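Local coordinates for protein prolyl-tRNA synthetase (Giardia lamblia ATCC 50803, PDB 3IAL) that probably joins L-proline to its tRNA at the expense of ATP and is seen here with prolyl-adenylate bound, at residues Tyr465-Asp470 with Pro507-Met512; Pro80-Glu85 with Leu117-Thr122; Asn326-Thr331 with Glu397-Ser402; Ser226-Pro231 with Leu278-Ser283. One frame throughout, in Å; residues are numbered along the deposited sequence. Where two conformers were deposited one is given.

Interaction 1: Tyr465-Asp470 with Pro507-Met512; sequences YTTEAD and PAVCYM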
# COMPACT_ATOMS: atom_id res chain seq x y z
N TYR B 465 -37.30 3.25 25.21
CA TYR B 465 -37.24 3.69 26.61
C TYR B 465 -35.85 3.67 27.29
O TYR B 465 -35.70 4.22 28.37
CB TYR B 465 -38.23 2.87 27.45
CG TYR B 465 -37.70 1.53 27.90
CD1 TYR B 465 -37.14 1.37 29.17
CD2 TYR B 465 -37.76 0.42 27.06
CE1 TYR B 465 -36.65 0.15 29.59
CE2 TYR B 465 -37.27 -0.81 27.48
CZ TYR B 465 -36.73 -0.94 28.74
OH TYR B 465 -36.23 -2.15 29.16
N THR B 466 -34.86 3.02 26.68
CA THR B 466 -33.55 2.90 27.31
C THR B 466 -32.40 2.68 26.31
O THR B 466 -32.59 2.12 25.23
CB THR B 466 -33.52 1.73 28.31
OG1 THR B 466 -32.29 1.75 29.03
CG2 THR B 466 -33.67 0.38 27.59
N THR B 467 -31.22 3.14 26.68
CA THR B 467 -30.01 2.84 25.93
C THR B 467 -29.13 1.89 26.74
O THR B 467 -28.01 1.60 26.35
CB THR B 467 -29.20 4.11 25.63
OG1 THR B 467 -28.70 4.67 26.86
CG2 THR B 467 -30.06 5.12 24.90
N GLU B 468 -29.68 1.40 27.86
CA GLU B 468 -28.95 0.56 28.79
C GLU B 468 -29.17 -0.93 28.46
O GLU B 468 -29.92 -1.27 27.53
CB GLU B 468 -29.37 0.90 30.23
CG GLU B 468 -29.04 2.36 30.63
CD GLU B 468 -29.57 2.78 32.02
OE1 GLU B 468 -30.44 2.10 32.60
OE2 GLU B 468 -29.11 3.83 32.52
N ALA B 469 -28.51 -1.79 29.22
CA ALA B 469 -28.41 -3.22 28.92
C ALA B 469 -29.74 -3.96 28.87
O ALA B 469 -29.88 -4.91 28.10
CB ALA B 469 -27.45 -3.91 29.92
N ASP B 470 -30.73 -3.52 29.66
CA ASP B 470 -32.04 -4.18 29.67
C ASP B 470 -32.81 -4.06 28.34
O ASP B 470 -33.78 -4.78 28.11
CB ASP B 470 -32.91 -3.75 30.87
CG ASP B 470 -32.99 -2.24 31.04
OD1 ASP B 470 -32.92 -1.50 30.04
OD2 ASP B 470 -33.14 -1.79 32.20
N PRO B 507 -41.66 6.18 29.01
CA PRO B 507 -41.15 7.40 28.38
C PRO B 507 -39.94 7.11 27.50
O PRO B 507 -39.09 6.28 27.87
CB PRO B 507 -40.75 8.27 29.58
CG PRO B 507 -41.50 7.71 30.74
CD PRO B 507 -41.60 6.25 30.48
N ALA B 508 -39.87 7.76 26.34
CA ALA B 508 -38.78 7.54 25.40
C ALA B 508 -37.57 8.40 25.77
O ALA B 508 -37.73 9.58 26.11
CB ALA B 508 -39.22 7.85 23.98
N VAL B 509 -36.38 7.80 25.72
CA VAL B 509 -35.13 8.53 25.95
C VAL B 509 -34.24 8.61 24.69
O VAL B 509 -33.22 9.27 24.71
CB VAL B 509 -34.29 7.91 27.10
CG1 VAL B 509 -35.10 7.88 28.38
CG2 VAL B 509 -33.82 6.50 26.73
N CYS B 510 -34.63 7.93 23.61
CA CYS B 510 -33.85 7.92 22.37
C CYS B 510 -34.67 7.35 21.22
O CYS B 510 -35.76 6.81 21.44
CB CYS B 510 -32.60 7.06 22.54
SG CYS B 510 -32.95 5.27 22.72
N TYR B 511 -34.15 7.47 20.00
CA TYR B 511 -34.68 6.75 18.84
C TYR B 511 -33.72 5.62 18.49
O TYR B 511 -32.58 5.87 18.10
CB TYR B 511 -34.87 7.67 17.64
CG TYR B 511 -35.74 8.86 17.93
CD1 TYR B 511 -37.13 8.76 17.95
CD2 TYR B 511 -35.16 10.10 18.20
CE1 TYR B 511 -37.92 9.87 18.23
CE2 TYR B 511 -35.94 11.21 18.48
CZ TYR B 511 -37.32 11.09 18.50
OH TYR B 511 -38.07 12.20 18.78
N MET B 512 -34.18 4.39 18.64
CA MET B 512 -33.39 3.24 18.23
C MET B 512 -33.62 2.98 16.75
O MET B 512 -34.64 3.40 16.19
CB MET B 512 -33.74 2.00 19.05
CG MET B 512 -33.12 1.97 20.42
SD MET B 512 -31.31 2.00 20.36
CE MET B 512 -30.91 1.67 22.07
O HOH W 1 -37.92 5.34 29.88

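Interaction 2: Pro80-Glu85 with Leu117-Thr122; sequences PTVIPE and LALRPT. With PR8 (5'-O-[(R)-hydroxy{[(2S)-pyrrolidin-2-ylcarbonyl]oxy}phosphoryl]adenosine), chain H.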
# COMPACT_ATOMS: atom_id res chain seq x y z
N PRO B 80 3.88 -6.75 12.15
CA PRO B 80 3.85 -8.13 11.69
C PRO B 80 2.45 -8.73 11.71
O PRO B 80 1.59 -8.28 12.47
CB PRO B 80 4.72 -8.86 12.72
CG PRO B 80 5.62 -7.84 13.26
CD PRO B 80 4.81 -6.59 13.29
N THR B 81 2.24 -9.74 10.88
CA THR B 81 0.96 -10.43 10.77
C THR B 81 0.73 -11.35 11.96
O THR B 81 -0.41 -11.62 12.34
CB THR B 81 0.93 -11.27 9.48
OG1 THR B 81 1.19 -10.42 8.36
CG2 THR B 81 -0.41 -11.98 9.30
N VAL B 82 1.82 -11.84 12.53
CA VAL B 82 1.74 -12.86 13.57
C VAL B 82 1.74 -12.22 14.95
O VAL B 82 2.52 -11.29 15.21
CB VAL B 82 2.89 -13.89 13.44
CG1 VAL B 82 2.57 -14.90 12.32
CG2 VAL B 82 4.24 -13.19 13.18
N ILE B 83 0.86 -12.69 15.82
CA ILE B 83 0.76 -12.21 17.19
C ILE B 83 1.03 -13.38 18.12
O ILE B 83 0.36 -14.41 18.01
CB ILE B 83 -0.64 -11.63 17.51
CG1 ILE B 83 -1.01 -10.51 16.53
CG2 ILE B 83 -0.67 -11.05 18.93
CD1 ILE B 83 -2.36 -9.89 16.81
N PRO B 84 1.99 -13.24 19.05
CA PRO B 84 2.26 -14.35 19.96
C PRO B 84 1.08 -14.61 20.90
O PRO B 84 0.40 -13.67 21.30
CB PRO B 84 3.51 -13.89 20.73
CG PRO B 84 3.50 -12.41 20.62
CD PRO B 84 2.83 -12.07 19.34
N GLU B 85 0.84 -15.88 21.22
CA GLU B 85 -0.32 -16.28 22.03
C GLU B 85 -0.43 -15.51 23.36
O GLU B 85 -1.53 -15.15 23.76
CB GLU B 85 -0.30 -17.78 22.32
CG GLU B 85 -1.56 -18.26 23.03
CD GLU B 85 -1.72 -19.77 23.03
OE1 GLU B 85 -0.72 -20.48 23.27
OE2 GLU B 85 -2.85 -20.25 22.80
N LEU B 117 1.68 -18.79 17.31
CA LEU B 117 1.44 -17.47 16.74
C LEU B 117 0.08 -17.40 16.09
O LEU B 117 -0.26 -18.22 15.24
CB LEU B 117 2.50 -17.14 15.69
CG LEU B 117 3.96 -17.13 16.14
CD1 LEU B 117 4.85 -16.84 14.96
CD2 LEU B 117 4.18 -16.12 17.25
N ALA B 118 -0.71 -16.41 16.49
CA ALA B 118 -2.01 -16.18 15.87
C ALA B 118 -1.84 -15.24 14.68
O ALA B 118 -1.08 -14.27 14.75
CB ALA B 118 -2.99 -15.60 16.87
N LEU B 119 -2.53 -15.52 13.59
CA LEU B 119 -2.66 -14.54 12.52
C LEU B 119 -3.62 -13.47 13.06
O LEU B 119 -4.69 -13.81 13.57
CB LEU B 119 -3.22 -15.17 11.25
CG LEU B 119 -2.45 -16.35 10.65
CD1 LEU B 119 -3.08 -16.73 9.32
CD2 LEU B 119 -0.97 -16.03 10.48
N ARG B 120 -3.23 -12.21 12.96
CA ARG B 120 -4.01 -11.10 13.52
C ARG B 120 -5.48 -11.09 13.05
O ARG B 120 -5.75 -11.02 11.86
CB ARG B 120 -3.35 -9.75 13.21
CG ARG B 120 -3.12 -9.49 11.74
CD ARG B 120 -2.43 -8.16 11.53
NE ARG B 120 -1.96 -8.07 10.16
CZ ARG B 120 -0.87 -7.44 9.75
NH1 ARG B 120 -0.07 -6.80 10.59
NH2 ARG B 120 -0.57 -7.48 8.46
N PRO B 121 -6.43 -11.19 13.99
CA PRO B 121 -7.83 -10.91 13.65
C PRO B 121 -8.15 -9.42 13.71
O PRO B 121 -9.15 -8.97 13.15
CB PRO B 121 -8.60 -11.66 14.73
CG PRO B 121 -7.70 -11.63 15.91
CD PRO B 121 -6.30 -11.78 15.34
N THR B 122 -7.31 -8.71 14.44
CA THR B 122 -7.38 -7.27 14.64
C THR B 122 -6.17 -7.06 15.54
O THR B 122 -5.72 -8.01 16.19
CB THR B 122 -8.71 -6.81 15.30
OG1 THR B 122 -8.67 -5.39 15.52
CG2 THR B 122 -8.93 -7.54 16.63
C PR8 H . -12.38 -3.07 14.82
N PR8 H . -10.09 -2.99 15.59
O PR8 H . -12.08 -4.20 14.43
P PR8 H . -14.65 -3.37 13.83
N1 PR8 H . -15.30 -9.09 6.01
C2 PR8 H . -15.12 -7.85 5.55
N3 PR8 H . -15.06 -6.79 6.36
C4 PR8 H . -15.19 -6.93 7.68
C5 PR8 H . -15.39 -8.20 8.20
C6 PR8 H . -15.43 -9.30 7.33
N6 PR8 H . -15.61 -10.53 7.81
N7 PR8 H . -15.48 -8.09 9.51
C8 PR8 H . -15.35 -6.80 9.82
N9 PR8 H . -15.18 -6.08 8.70
CA PR8 H . -11.33 -2.20 15.50
CB PR8 H . -11.03 -1.00 14.61
CD PR8 H . -9.01 -2.16 15.07
CG PR8 H . -9.68 -1.35 13.96
C1' PR8 H . -15.01 -4.59 8.66
O10 PR8 H . -13.61 -2.50 14.72
O1P PR8 H . -15.11 -4.61 14.51
C2' PR8 H . -16.29 -3.83 9.07
O2' PR8 H . -16.47 -2.68 8.23
O2P PR8 H . -15.88 -2.38 13.55
C3' PR8 H . -15.96 -3.33 10.46
O3' PR8 H . -16.74 -2.17 10.77
C4' PR8 H . -14.52 -2.93 10.18
O4' PR8 H . -13.99 -4.16 9.63
C5' PR8 H . -13.85 -2.54 11.49
O5' PR8 H . -13.93 -3.61 12.41

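Interaction 3: Asn326-Thr331 with Glu397-Ser402; sequences NEIADT and EVMKVS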
# COMPACT_ATOMS: atom_id res chain seq x y z
N ASN B 326 -5.80 11.30 -29.73
CA ASN B 326 -4.56 11.37 -28.93
C ASN B 326 -4.36 12.73 -28.26
O ASN B 326 -3.96 12.79 -27.10
CB ASN B 326 -3.34 11.01 -29.79
CG ASN B 326 -3.31 9.54 -30.20
OD1 ASN B 326 -3.76 8.67 -29.46
ND2 ASN B 326 -2.76 9.26 -31.37
N GLU B 327 -4.63 13.81 -28.99
CA GLU B 327 -4.53 15.16 -28.42
C GLU B 327 -5.55 15.39 -27.30
O GLU B 327 -5.27 16.12 -26.35
CB GLU B 327 -4.74 16.23 -29.50
CG GLU B 327 -3.65 16.27 -30.57
CD GLU B 327 -3.97 17.26 -31.68
OE1 GLU B 327 -4.45 18.37 -31.35
OE2 GLU B 327 -3.76 16.94 -32.86
N ILE B 328 -6.74 14.80 -27.44
CA ILE B 328 -7.73 14.81 -26.36
C ILE B 328 -7.20 14.00 -25.17
O ILE B 328 -7.19 14.49 -24.04
CB ILE B 328 -9.09 14.25 -26.82
CG1 ILE B 328 -9.75 15.21 -27.82
CG2 ILE B 328 -10.01 14.04 -25.64
CD1 ILE B 328 -11.12 14.74 -28.30
N ALA B 329 -6.75 12.78 -25.43
CA ALA B 329 -6.20 11.94 -24.37
C ALA B 329 -5.04 12.62 -23.62
O ALA B 329 -5.01 12.61 -22.39
CB ALA B 329 -5.76 10.58 -24.92
N ASP B 330 -4.12 13.23 -24.36
CA ASP B 330 -2.94 13.87 -23.77
C ASP B 330 -3.30 15.06 -22.89
O ASP B 330 -2.74 15.22 -21.82
CB ASP B 330 -1.93 14.29 -24.86
CG ASP B 330 -1.23 13.09 -25.52
OD1 ASP B 330 -1.14 12.02 -24.89
OD2 ASP B 330 -0.76 13.24 -26.67
N THR B 331 -4.23 15.89 -23.35
CA THR B 331 -4.76 17.00 -22.55
C THR B 331 -5.43 16.49 -21.26
O THR B 331 -5.12 16.97 -20.16
CB THR B 331 -5.76 17.84 -23.36
OG1 THR B 331 -5.07 18.46 -24.45
CG2 THR B 331 -6.41 18.92 -22.51
N GLU B 397 -13.63 23.13 -26.81
CA GLU B 397 -14.07 23.24 -25.41
C GLU B 397 -13.47 22.11 -24.56
O GLU B 397 -12.95 22.36 -23.48
CB GLU B 397 -15.60 23.22 -25.32
CG GLU B 397 -16.16 23.64 -23.97
CD GLU B 397 -17.68 23.76 -23.97
OE1 GLU B 397 -18.27 24.07 -25.03
OE2 GLU B 397 -18.29 23.54 -22.89
N VAL B 398 -13.53 20.88 -25.07
CA VAL B 398 -12.94 19.73 -24.40
C VAL B 398 -11.43 19.90 -24.14
O VAL B 398 -10.92 19.44 -23.10
CB VAL B 398 -13.21 18.42 -25.18
CG1 VAL B 398 -12.36 17.27 -24.67
CG2 VAL B 398 -14.70 18.06 -25.10
N MET B 399 -10.72 20.56 -25.06
CA MET B 399 -9.29 20.84 -24.89
C MET B 399 -9.04 22.08 -24.00
O MET B 399 -7.93 22.29 -23.53
CB MET B 399 -8.62 21.08 -26.26
CG MET B 399 -8.84 19.97 -27.30
SD MET B 399 -7.68 18.59 -27.23
CE MET B 399 -6.16 19.37 -27.77
N LYS B 400 -10.09 22.88 -23.78
CA LYS B 400 -9.98 24.11 -23.00
C LYS B 400 -9.75 23.82 -21.52
O LYS B 400 -10.57 23.16 -20.89
CB LYS B 400 -11.24 24.96 -23.18
CG LYS B 400 -11.30 26.26 -22.40
CD LYS B 400 -12.56 27.01 -22.80
CE LYS B 400 -12.87 28.19 -21.91
NZ LYS B 400 -14.05 28.96 -22.43
N VAL B 401 -8.64 24.33 -21.00
CA VAL B 401 -8.26 24.18 -19.61
C VAL B 401 -7.89 25.56 -19.06
O VAL B 401 -7.06 26.25 -19.64
CB VAL B 401 -7.04 23.23 -19.46
CG1 VAL B 401 -6.60 23.12 -18.00
CG2 VAL B 401 -7.36 21.84 -20.04
N SER B 402 -8.55 25.95 -17.97
CA SER B 402 -8.21 27.17 -17.26
C SER B 402 -7.73 26.82 -15.85
O SER B 402 -8.18 25.83 -15.25
CB SER B 402 -9.39 28.15 -17.21
OG SER B 402 -10.45 27.65 -16.42

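Interaction 4: Ser226-Pro231 with Leu278-Ser283; sequences SDVVMP and LACALS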
# COMPACT_ATOMS: atom_id res chain seq x y z
N SER B 226 -21.03 3.06 11.27
CA SER B 226 -21.78 3.47 10.10
C SER B 226 -22.44 2.22 9.53
O SER B 226 -21.76 1.35 8.96
CB SER B 226 -20.88 4.13 9.06
OG SER B 226 -21.65 4.56 7.94
N ASP B 227 -23.76 2.12 9.71
CA ASP B 227 -24.55 1.03 9.16
C ASP B 227 -25.15 1.47 7.82
O ASP B 227 -26.03 2.33 7.79
CB ASP B 227 -25.69 0.65 10.12
CG ASP B 227 -25.24 -0.28 11.21
OD1 ASP B 227 -24.15 -0.88 11.10
OD2 ASP B 227 -26.01 -0.44 12.18
N VAL B 228 -24.69 0.87 6.73
CA VAL B 228 -25.07 1.31 5.40
C VAL B 228 -26.18 0.43 4.84
O VAL B 228 -26.03 -0.78 4.77
CB VAL B 228 -23.87 1.27 4.45
CG1 VAL B 228 -24.30 1.55 3.01
CG2 VAL B 228 -22.80 2.27 4.90
N VAL B 229 -27.29 1.04 4.43
CA VAL B 229 -28.36 0.29 3.78
C VAL B 229 -27.92 -0.19 2.39
O VAL B 229 -27.52 0.61 1.54
CB VAL B 229 -29.64 1.12 3.64
CG1 VAL B 229 -30.72 0.28 2.96
CG2 VAL B 229 -30.11 1.62 5.01
N MET B 230 -27.98 -1.50 2.19
CA MET B 230 -27.64 -2.13 0.92
C MET B 230 -28.91 -2.36 0.09
O MET B 230 -30.01 -2.33 0.64
CB MET B 230 -26.92 -3.45 1.19
CG MET B 230 -25.58 -3.26 1.90
SD MET B 230 -24.30 -2.67 0.78
CE MET B 230 -23.98 -4.16 -0.16
N PRO B 231 -28.76 -2.59 -1.23
CA PRO B 231 -29.94 -2.73 -2.10
C PRO B 231 -30.90 -3.86 -1.73
O PRO B 231 -32.06 -3.79 -2.10
CB PRO B 231 -29.34 -2.98 -3.49
CG PRO B 231 -27.98 -2.39 -3.43
CD PRO B 231 -27.50 -2.56 -2.01
N LEU B 278 -15.85 -0.54 -0.33
CA LEU B 278 -15.94 -0.82 -1.77
C LEU B 278 -17.25 -1.55 -2.09
O LEU B 278 -17.95 -1.19 -3.02
CB LEU B 278 -14.73 -1.63 -2.24
CG LEU B 278 -14.64 -1.98 -3.73
CD1 LEU B 278 -14.60 -0.72 -4.58
CD2 LEU B 278 -13.42 -2.87 -4.02
N ALA B 279 -17.58 -2.56 -1.29
CA ALA B 279 -18.86 -3.27 -1.45
C ALA B 279 -20.03 -2.28 -1.53
O ALA B 279 -20.87 -2.39 -2.42
CB ALA B 279 -19.07 -4.26 -0.33
N CYS B 280 -20.06 -1.31 -0.61
CA CYS B 280 -21.13 -0.30 -0.57
C CYS B 280 -21.19 0.55 -1.84
O CYS B 280 -22.24 0.65 -2.47
CB CYS B 280 -20.97 0.62 0.65
SG CYS B 280 -21.37 -0.15 2.23
N ALA B 281 -20.07 1.15 -2.20
CA ALA B 281 -19.97 2.02 -3.37
C ALA B 281 -20.40 1.30 -4.65
O ALA B 281 -21.10 1.88 -5.48
CB ALA B 281 -18.56 2.53 -3.53
N LEU B 282 -19.99 0.05 -4.81
CA LEU B 282 -20.33 -0.70 -6.02
C LEU B 282 -21.81 -1.05 -6.02
O LEU B 282 -22.48 -0.93 -7.05
CB LEU B 282 -19.49 -1.97 -6.15
CG LEU B 282 -17.96 -1.80 -6.25
CD1 LEU B 282 -17.34 -3.16 -6.47
CD2 LEU B 282 -17.51 -0.83 -7.34
N SER B 283 -22.31 -1.46 -4.86
CA SER B 283 -23.64 -2.03 -4.75
C SER B 283 -24.73 -0.97 -4.88
O SER B 283 -25.75 -1.19 -5.53
CB SER B 283 -23.79 -2.77 -3.41
OG SER B 283 -22.95 -3.92 -3.36

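Interaction 1: Tyr465-Asp470 with Pro507-Met512
The carbonyl oxygen Y465 O takes a hydrogen bond from a water at 2.9 Å, and V509 CG2 packs against it at 3.4 Å. The water also sits beside P507 O, but that distance is too short for its bond to be taken at face value. P507 O has a second neighbour in the backbone of Y465. The CA-H of Y465 makes a CA-H...O contact with it, with CA 3.4 Å from P507 O. The backbones run closest here, between Y465 and A508. V509 reaches the Y465 carbonyl because its CG2 is held between its own backbone N and carbonyl carbon. Further along, the methyl CG2 of T467 rests on the sulfur SG of C510 at 3.6 Å. The chain of M512 bends at chi2 (-60°) and brings CE to 3.6 Å from T466 O. The hydroxyl of T466 is used within its own loop. T466 OG1 accepts from E468 N at 2.9 Å (160°), an ST turn. The methyl CG2 of T466 lies over one face of the Y465 ring, toward its rim, while that ring packs on C501, S504 and K506. V509 and C510 both pair with F464 in a classic beta bulge, where strand 510-515 meets strand 459-464 in the C-terminal region of the synthetase. The direct contacts are methyls against carbonyl oxygens (V509 on Y465, M512 on T466) and a methyl against a sulfur (T467 on C510). They are consistent with a join held by shape more than by direct polar bonds.

Interaction 2: Pro80-Glu85 with Leu117-Thr122
The guanidinium of R120 has T81 CA over the centre of one face, 3.6 Å above the plane. T81 OG1 also lies over a face, but its bond goes to E167 of the second subunit. P80 O sits obliquely, 2.9 Å from R120 NH1, at an angle too poor for a hydrogen bond. R120 NH1 bonds F79 O instead, and R120 NE bonds T150 O. CG of R120 lies between its backbone N and carbonyl carbon (chi1 56°), and the extended chain crosses T81 at about a right angle. R120 CB meets I83 CD1 at 3.7 Å. The backbones pair antiparallel. R120 N gives to T81 O at 2.9 Å. I83 N gives to A118 O and A118 N to I83 O, both at 2.7 Å. V82, P84, L117 and L119 share one sheet face, where L117 CD1 touches V82 CB at 3.9 Å. Past the strand, T122 OG1 accepts from the adenylate's prolyl nitrogen N at 2.8 Å and also bonds E124. T122 and E124 probably form the TXE motif of class IIa synthetases, which helps bind the amino acid. P80, against the second subunit, is probably the proline of class II motif 1 at the dimer interface.

Interaction 3: Asn326-Thr331 with Glu397-Ser402
M399 lies across T331 at about a right angle, its sulfur and methyl turned onto the helix that carries T331. This is the anticodon-binding domain, an alpha/beta unit in which helix 315-334 packs against a mixed sheet and meets residues of helix 395-399 and the segment that follows. The chain of M399 folds twice, at chi2 (-86°) and chi3 (-69°), and this curls its end toward the other helix. CE of M399 comes to 3.6 Å from T331 OG1, and SD of M399 lies 3.6 Å from E327 O. That carbonyl is already occupied. E327 O accepts from T331 N and from T331 OG1, the latter at 3.0 Å and nearly in line with the C=O bond. The hydroxyl of T331 is therefore turned back onto its own helix, and M399 covers the bond with an apolar group. E327 and M399 meet at a slant, with E327 CB 3.9 Å from M399 CE. I328 crosses M399 roughly at right angles, and its CG1 lies 4.0 Å from M399 SD. The other branch of I328, CG2, leans obliquely on V398. Behind this pair, I328 packs on I304 of the central sheet, and V398 packs on V416 and I417 of helix 416-438. T331 and V401 point in opposite directions and slide past each other. Their methyls meet at 3.9 Å, between T331 CG2 and V401 CG2.

Interaction 4: Ser226-Pro231 with Leu278-Ser283
Helix 276-285 follows the long strand 263-274 of the catalytic core, and C280 on it packs against V228 near the end of strand 222-229. The sulfur SG of C280 sits on the valine branch, 3.5 Å from V228 CG1. SG also faces M230, whose SD is 4.1 Å from C280 SG. The M230 chain bends at chi2 (-76°) and chi3 (-73°), and this turns its methyl in toward the helix. CE of M230 lies 3.4 Å from S283 OG. Strand 263-274 and helix 276-285 probably correspond to motif 3 of class II synthetases, whose strand ends beside the adenylate. S274, at the end of that strand, bonds the bound prolyl-adenylate through its OG. S283 OG turns back on its own helix and gives a 2.7 Å bond to A279 O. The backbone N of S283 also bonds A279 O, and the two donors come from opposite faces of the carbonyl plane. The methyl of M230 thus rests on a hydroxyl that already has a partner. P231 closes the row: its CG is 3.3 Å from S283 O, a carbonyl that also accepts from K19 NZ. F24 of helix 24-34 covers M230, P231 and S283 together.

In the fold
The four contacts are spread over the chain and none touches another. Interactions 2 and 4 both serve the catalytic core, with centres 29 Å apart. Interaction 2 reaches the prolyl-adenylate directly through T122. Interaction 4 lies one layer back, with the A279 side chain about 8 Å from the ligand. Interaction 1 belongs to the C-terminal region, yet its nearest atoms are about 10 Å from interaction 4, through strands that join the two regions. Interaction 3 lies far off in the anticodon-binding domain. Its centre is 51 Å from interaction 2 and 58 Å from interaction 1, on the opposite side of the chain's centre from both.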